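Local coordinates for protein Fdc1 (Candida dubliniensis, PDB 4ZAD) that probably catalyses the reversible, prenylated-FMN-dependent decarboxylation of aromatic acrylic acids such as ferulic, p-coumaric and cinnamic acid to their vinyl products, at residues A[78-91]-A[95-107]. Numbering follows the deposited sequence.
Sequences RGFGNDHARIALHL and SQTPMKEIIDFLV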
loop_
_atom_site.group_PDB
_atom_site.type_symbol
_atom_site.label_atom_id
_atom_site.label_comp_id
_atom_site.label_asym_id
_atom_site.label_seq_id
_atom_site.Cartn_x
_atom_site.Cartn_y
_atom_site.Cartn_z
ATOM N N ARG A 78 3.576 -4.567 18.405
ATOM C CA ARG A 78 2.778 -5.358 19.332
ATOM C C ARG A 78 1.436 -5.676 18.720
ATOM O O ARG A 78 0.968 -4.924 17.881
ATOM C CB ARG A 78 2.531 -4.485 20.548
ATOM C CG ARG A 78 1.497 -4.958 21.519
ATOM C CD ARG A 78 1.498 -4.092 22.713
ATOM N NE ARG A 78 2.652 -4.351 23.562
ATOM C CZ ARG A 78 2.761 -3.962 24.825
ATOM N NH1 ARG A 78 1.776 -3.271 25.394
ATOM N NH2 ARG A 78 3.868 -4.253 25.517
ATOM N N GLY A 79 0.776 -6.745 19.162
ATOM C CA GLY A 79 -0.418 -7.222 18.463
ATOM C C GLY A 79 -1.812 -6.960 19.035
ATOM O O GLY A 79 -2.814 -7.244 18.344
ATOM N N PHE A 80 -1.887 -6.445 20.269
ATOM C CA PHE A 80 -3.171 -6.250 20.899
ATOM C C PHE A 80 -3.678 -4.812 21.026
ATOM O O PHE A 80 -4.850 -4.522 20.677
ATOM C CB PHE A 80 -3.348 -7.010 22.228
ATOM C CG PHE A 80 -2.122 -7.107 23.110
ATOM C CD1 PHE A 80 -1.080 -7.989 22.803
ATOM C CD2 PHE A 80 -2.082 -6.432 24.325
ATOM C CE1 PHE A 80 0.024 -8.134 23.647
ATOM C CE2 PHE A 80 -0.988 -6.545 25.158
ATOM C CZ PHE A 80 0.079 -7.411 24.811
ATOM N N GLY A 81 -2.890 -3.900 21.553
ATOM C CA GLY A 81 -3.502 -2.595 21.820
ATOM C C GLY A 81 -2.892 -1.637 20.836
ATOM O O GLY A 81 -3.013 -1.805 19.602
ATOM N N ASN A 82 -2.216 -0.651 21.403
ATOM C CA ASN A 82 -1.372 0.245 20.655
ATOM C C ASN A 82 -0.192 -0.543 20.104
ATOM O O ASN A 82 0.677 -0.938 20.853
ATOM C CB ASN A 82 -0.827 1.327 21.563
ATOM C CG ASN A 82 0.224 2.140 20.895
ATOM O OD1 ASN A 82 0.094 2.462 19.723
ATOM N ND2 ASN A 82 1.268 2.478 21.617
ATOM N N ASP A 83 -0.156 -0.748 18.795
ATOM C CA ASP A 83 0.904 -1.572 18.209
ATOM C C ASP A 83 2.308 -0.988 18.423
ATOM O O ASP A 83 3.258 -1.718 18.305
ATOM C CB ASP A 83 0.636 -1.930 16.730
ATOM C CG ASP A 83 0.549 -0.737 15.802
ATOM O OD1 ASP A 83 0.639 0.435 16.194
ATOM O OD2 ASP A 83 0.388 -0.995 14.606
ATOM N N HIS A 84 2.417 0.297 18.795
ATOM C CA HIS A 84 3.706 0.946 19.013
ATOM C C HIS A 84 4.104 1.009 20.504
ATOM O O HIS A 84 5.023 1.759 20.888
ATOM C CB HIS A 84 3.698 2.341 18.376
ATOM C CG HIS A 84 3.960 2.337 16.892
ATOM N ND1 HIS A 84 3.105 1.760 15.982
ATOM C CD2 HIS A 84 4.987 2.849 16.168
ATOM C CE1 HIS A 84 3.589 1.920 14.765
ATOM N NE2 HIS A 84 4.731 2.578 14.851
ATOM N N ALA A 85 3.428 0.204 21.332
ATOM C CA ALA A 85 3.768 0.060 22.741
ATOM C C ALA A 85 5.263 -0.021 23.018
ATOM O O ALA A 85 5.756 0.618 23.961
ATOM C CB ALA A 85 3.095 -1.178 23.340
ATOM N N ARG A 86 5.981 -0.821 22.255
ATOM C CA ARG A 86 7.339 -1.051 22.614
ATOM C C ARG A 86 8.104 0.245 22.372
ATOM O O ARG A 86 9.022 0.594 23.101
ATOM C CB ARG A 86 7.923 -2.234 21.835
ATOM C CG ARG A 86 7.255 -3.580 22.168
ATOM C CD ARG A 86 7.913 -4.833 21.502
ATOM N NE ARG A 86 6.909 -5.874 21.365
ATOM C CZ ARG A 86 6.902 -6.855 20.471
ATOM N NH1 ARG A 86 7.890 -7.032 19.593
ATOM N NH2 ARG A 86 5.860 -7.685 20.461
ATOM N N ILE A 87 7.684 0.995 21.375
ATOM C CA ILE A 87 8.350 2.240 21.062
ATOM C C ILE A 87 8.055 3.252 22.168
ATOM O O ILE A 87 8.964 3.845 22.705
ATOM C CB ILE A 87 7.967 2.737 19.667
ATOM C CG1 ILE A 87 8.144 1.614 18.652
ATOM C CG2 ILE A 87 8.850 3.874 19.276
ATOM C CD1 ILE A 87 9.588 1.067 18.582
ATOM N N ALA A 88 6.800 3.399 22.567
ATOM C CA ALA A 88 6.454 4.298 23.680
ATOM C C ALA A 88 7.244 3.949 24.907
ATOM O O ALA A 88 7.682 4.822 25.627
ATOM C CB ALA A 88 4.969 4.226 23.997
ATOM N N LEU A 89 7.437 2.656 25.141
ATOM C CA LEU A 89 8.078 2.221 26.382
ATOM C C LEU A 89 9.531 2.650 26.450
ATOM O O LEU A 89 10.014 3.009 27.520
ATOM C CB LEU A 89 7.921 0.715 26.611
ATOM C CG LEU A 89 6.495 0.384 27.077
ATOM C CD1 LEU A 89 6.298 -1.120 27.041
ATOM C CD2 LEU A 89 6.152 0.969 28.475
ATOM N N HIS A 90 10.212 2.682 25.311
ATOM C CA HIS A 90 11.613 3.107 25.274
ATOM C C HIS A 90 11.750 4.484 25.857
ATOM O O HIS A 90 12.761 4.802 26.438
ATOM C CB HIS A 90 12.161 3.136 23.841
ATOM C CG HIS A 90 12.656 1.811 23.354
ATOM N ND1 HIS A 90 11.813 0.761 23.082
ATOM C CD2 HIS A 90 13.908 1.386 23.047
ATOM C CE1 HIS A 90 12.528 -0.263 22.641
ATOM N NE2 HIS A 90 13.803 0.086 22.620
ATOM N N LEU A 91 10.739 5.312 25.687
ATOM C CA LEU A 91 10.794 6.652 26.196
ATOM C C LEU A 91 10.111 6.752 27.559
ATOM O O LEU A 91 9.840 7.846 28.023
ATOM C CB LEU A 91 10.156 7.613 25.183
ATOM C CG LEU A 91 10.933 7.729 23.868
ATOM C CD1 LEU A 91 10.062 8.215 22.742
ATOM C CD2 LEU A 91 12.170 8.615 24.058
ATOM N N SER A 95 2.239 3.138 27.512
ATOM C CA SER A 95 2.393 2.225 26.375
ATOM C C SER A 95 1.337 2.396 25.277
ATOM O O SER A 95 1.569 1.992 24.148
ATOM C CB SER A 95 2.480 0.762 26.845
ATOM O OG SER A 95 1.419 0.401 27.695
ATOM N N GLN A 96 0.193 3.007 25.593
ATOM C CA GLN A 96 -0.821 3.285 24.568
ATOM C C GLN A 96 -0.567 4.586 23.811
ATOM O O GLN A 96 -1.315 4.951 22.890
ATOM C CB GLN A 96 -2.231 3.268 25.166
ATOM C CG GLN A 96 -2.542 1.999 25.963
ATOM C CD GLN A 96 -2.175 0.766 25.195
ATOM O OE1 GLN A 96 -2.799 0.457 24.177
ATOM N NE2 GLN A 96 -1.141 0.065 25.654
ATOM N N THR A 97 0.501 5.277 24.166
ATOM C CA THR A 97 0.892 6.445 23.419
ATOM C C THR A 97 1.120 6.092 21.953
ATOM O O THR A 97 2.027 5.341 21.636
ATOM C CB THR A 97 2.135 7.075 24.014
ATOM O OG1 THR A 97 1.888 7.319 25.399
ATOM C CG2 THR A 97 2.445 8.381 23.307
ATOM N N PRO A 98 0.279 6.616 21.054
ATOM C CA PRO A 98 0.454 6.281 19.665
ATOM C C PRO A 98 1.609 7.043 19.051
ATOM O O PRO A 98 2.109 8.009 19.643
ATOM C CB PRO A 98 -0.871 6.710 19.017
ATOM C CG PRO A 98 -1.653 7.424 20.052
ATOM C CD PRO A 98 -0.817 7.573 21.257
ATOM N N MET A 99 1.980 6.629 17.844
ATOM C CA MET A 99 3.249 7.004 17.268
ATOM C C MET A 99 3.341 8.461 16.960
ATOM O O MET A 99 4.399 9.046 17.134
ATOM C CB MET A 99 3.550 6.180 16.013
ATOM C CG MET A 99 4.919 6.496 15.327
ATOM S SD MET A 99 6.325 6.315 16.401
ATOM C CE MET A 99 7.630 5.860 15.262
ATOM N N LYS A 100 2.246 9.048 16.503
ATOM C CA LYS A 100 2.194 10.489 16.206
ATOM C C LYS A 100 2.525 11.294 17.437
ATOM O O LYS A 100 3.185 12.319 17.358
ATOM C CB LYS A 100 0.825 10.878 15.668
ATOM C CG LYS A 100 0.649 12.371 15.393
ATOM C CD LYS A 100 -0.015 13.130 16.563
ATOM C CE LYS A 100 -0.694 14.463 16.090
ATOM N NZ LYS A 100 0.278 15.441 15.491
ATOM N N GLU A 101 2.106 10.798 18.588
ATOM C CA GLU A 101 2.330 11.486 19.853
ATOM C C GLU A 101 3.735 11.212 20.376
ATOM O O GLU A 101 4.391 12.139 20.879
ATOM C CB GLU A 101 1.228 11.118 20.868
ATOM C CG GLU A 101 -0.144 11.559 20.337
ATOM C CD GLU A 101 -1.324 11.336 21.289
ATOM O OE1 GLU A 101 -2.139 10.399 21.052
ATOM O OE2 GLU A 101 -1.452 12.133 22.248
ATOM N N ILE A 102 4.201 9.964 20.231
ATOM C CA ILE A 102 5.599 9.604 20.537
ATOM C C ILE A 102 6.519 10.572 19.802
ATOM O O ILE A 102 7.437 11.110 20.400
ATOM C CB ILE A 102 5.997 8.187 20.053
ATOM C CG1 ILE A 102 5.194 7.083 20.771
ATOM C CG2 ILE A 102 7.480 7.964 20.249
ATOM C CD1 ILE A 102 5.179 5.734 20.024
ATOM N N ILE A 103 6.250 10.795 18.513
ATOM C CA ILE A 103 6.966 11.810 17.726
ATOM C C ILE A 103 6.800 13.206 18.321
ATOM O O ILE A 103 7.772 13.959 18.384
ATOM C CB ILE A 103 6.542 11.808 16.232
ATOM C CG1 ILE A 103 6.910 10.481 15.559
ATOM C CG2 ILE A 103 7.174 12.971 15.482
ATOM C CD1 ILE A 103 6.398 10.344 14.186
ATOM N N ASP A 104 5.603 13.574 18.789
ATOM C CA ASP A 104 5.461 14.948 19.359
ATOM C C ASP A 104 6.276 15.105 20.626
ATOM O O ASP A 104 6.814 16.179 20.903
ATOM C CB ASP A 104 3.992 15.394 19.586
ATOM C CG ASP A 104 3.155 15.384 18.290
ATOM O OD1 ASP A 104 3.748 15.580 17.195
ATOM O OD2 ASP A 104 1.913 15.142 18.388
ATOM N N PHE A 105 6.379 14.023 21.387
ATOM C CA PHE A 105 7.165 14.038 22.606
ATOM C C PHE A 105 8.666 14.288 22.333
ATOM O O PHE A 105 9.298 15.095 23.031
ATOM C CB PHE A 105 6.928 12.761 23.382
ATOM C CG PHE A 105 7.673 12.702 24.683
ATOM C CD1 PHE A 105 7.272 13.472 25.768
ATOM C CD2 PHE A 105 8.788 11.876 24.823
ATOM C CE1 PHE A 105 7.968 13.410 26.987
ATOM C CE2 PHE A 105 9.504 11.821 26.028
ATOM C CZ PHE A 105 9.090 12.585 27.119
ATOM N N LEU A 106 9.219 13.616 21.316
ATOM C CA LEU A 106 10.606 13.810 20.906
ATOM C C LEU A 106 10.791 15.235 20.370
ATOM O O LEU A 106 11.657 15.956 20.810
ATOM C CB LEU A 106 11.027 12.784 19.863
ATOM C CG LEU A 106 11.039 11.294 20.229
ATOM C CD1 LEU A 106 10.865 10.407 18.970
ATOM C CD2 LEU A 106 12.288 10.839 21.068
ATOM N N VAL A 107 9.978 15.646 19.422
ATOM C CA VAL A 107 10.012 17.030 18.958
ATOM C C VAL A 107 9.942 18.023 20.128
ATOM O O VAL A 107 10.746 18.955 20.207
ATOM C CB VAL A 107 8.864 17.291 17.928
ATOM C CG1 VAL A 107 8.645 18.784 17.684
ATOM C CG2 VAL A 107 9.171 16.526 16.623
HETATM O O HOH W 1 -1.059 -2.645 23.569
#
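Asn-82 and the loop 95-98 are tied together by two hydrogen bonds. The Asn-82 amide is carried outward to residues 95-97 by a chi1 of 170°, which sets CG opposite the backbone N, and ND2 donates almost straight to Ser-95 O at 2.6 Å, the acceptor lying in the amide plane. In the second bond the backbone N of Asn-82 is the donor and the side-chain OE1 of Gln-96 the acceptor (3.0 Å); Gln-96 points away at its root, and its bent chain brings the amide back. Its NE2 donates to Ser-95 OG, which also bonds Glu-19, one of two carboxylates, with Asp-21, that pair with Arg-78. Ser-95 O additionally receives a CA-H...O contact from Ala-85 CA (3.2 Å), at the start of helix 85-90.

Farther along, Met-99 lays its CB over one face of the His-84 imidazole, a CH-pi contact 3.9 Å from the ring centroid, while Asp-83 OD1 accepts from ND1 in the ring plane. Ile-102 pushes CD1 against His-84 CB, Ile-87 and Ala-88, and its other branch, CG2, meets Leu-91 CD1 at 3.6 Å. Leu-91 CD2 then reaches Leu-106 CD2 (3.7 Å).

Helix 85-90, with the residues flanking it, thus packs on helix 99-108 through a mainly buried apolar seam in the N-terminal UbiD region, with helix 9-19 against Leu-89, helix 224-230 against Leu-91 and helix 334-347 against Leu-106.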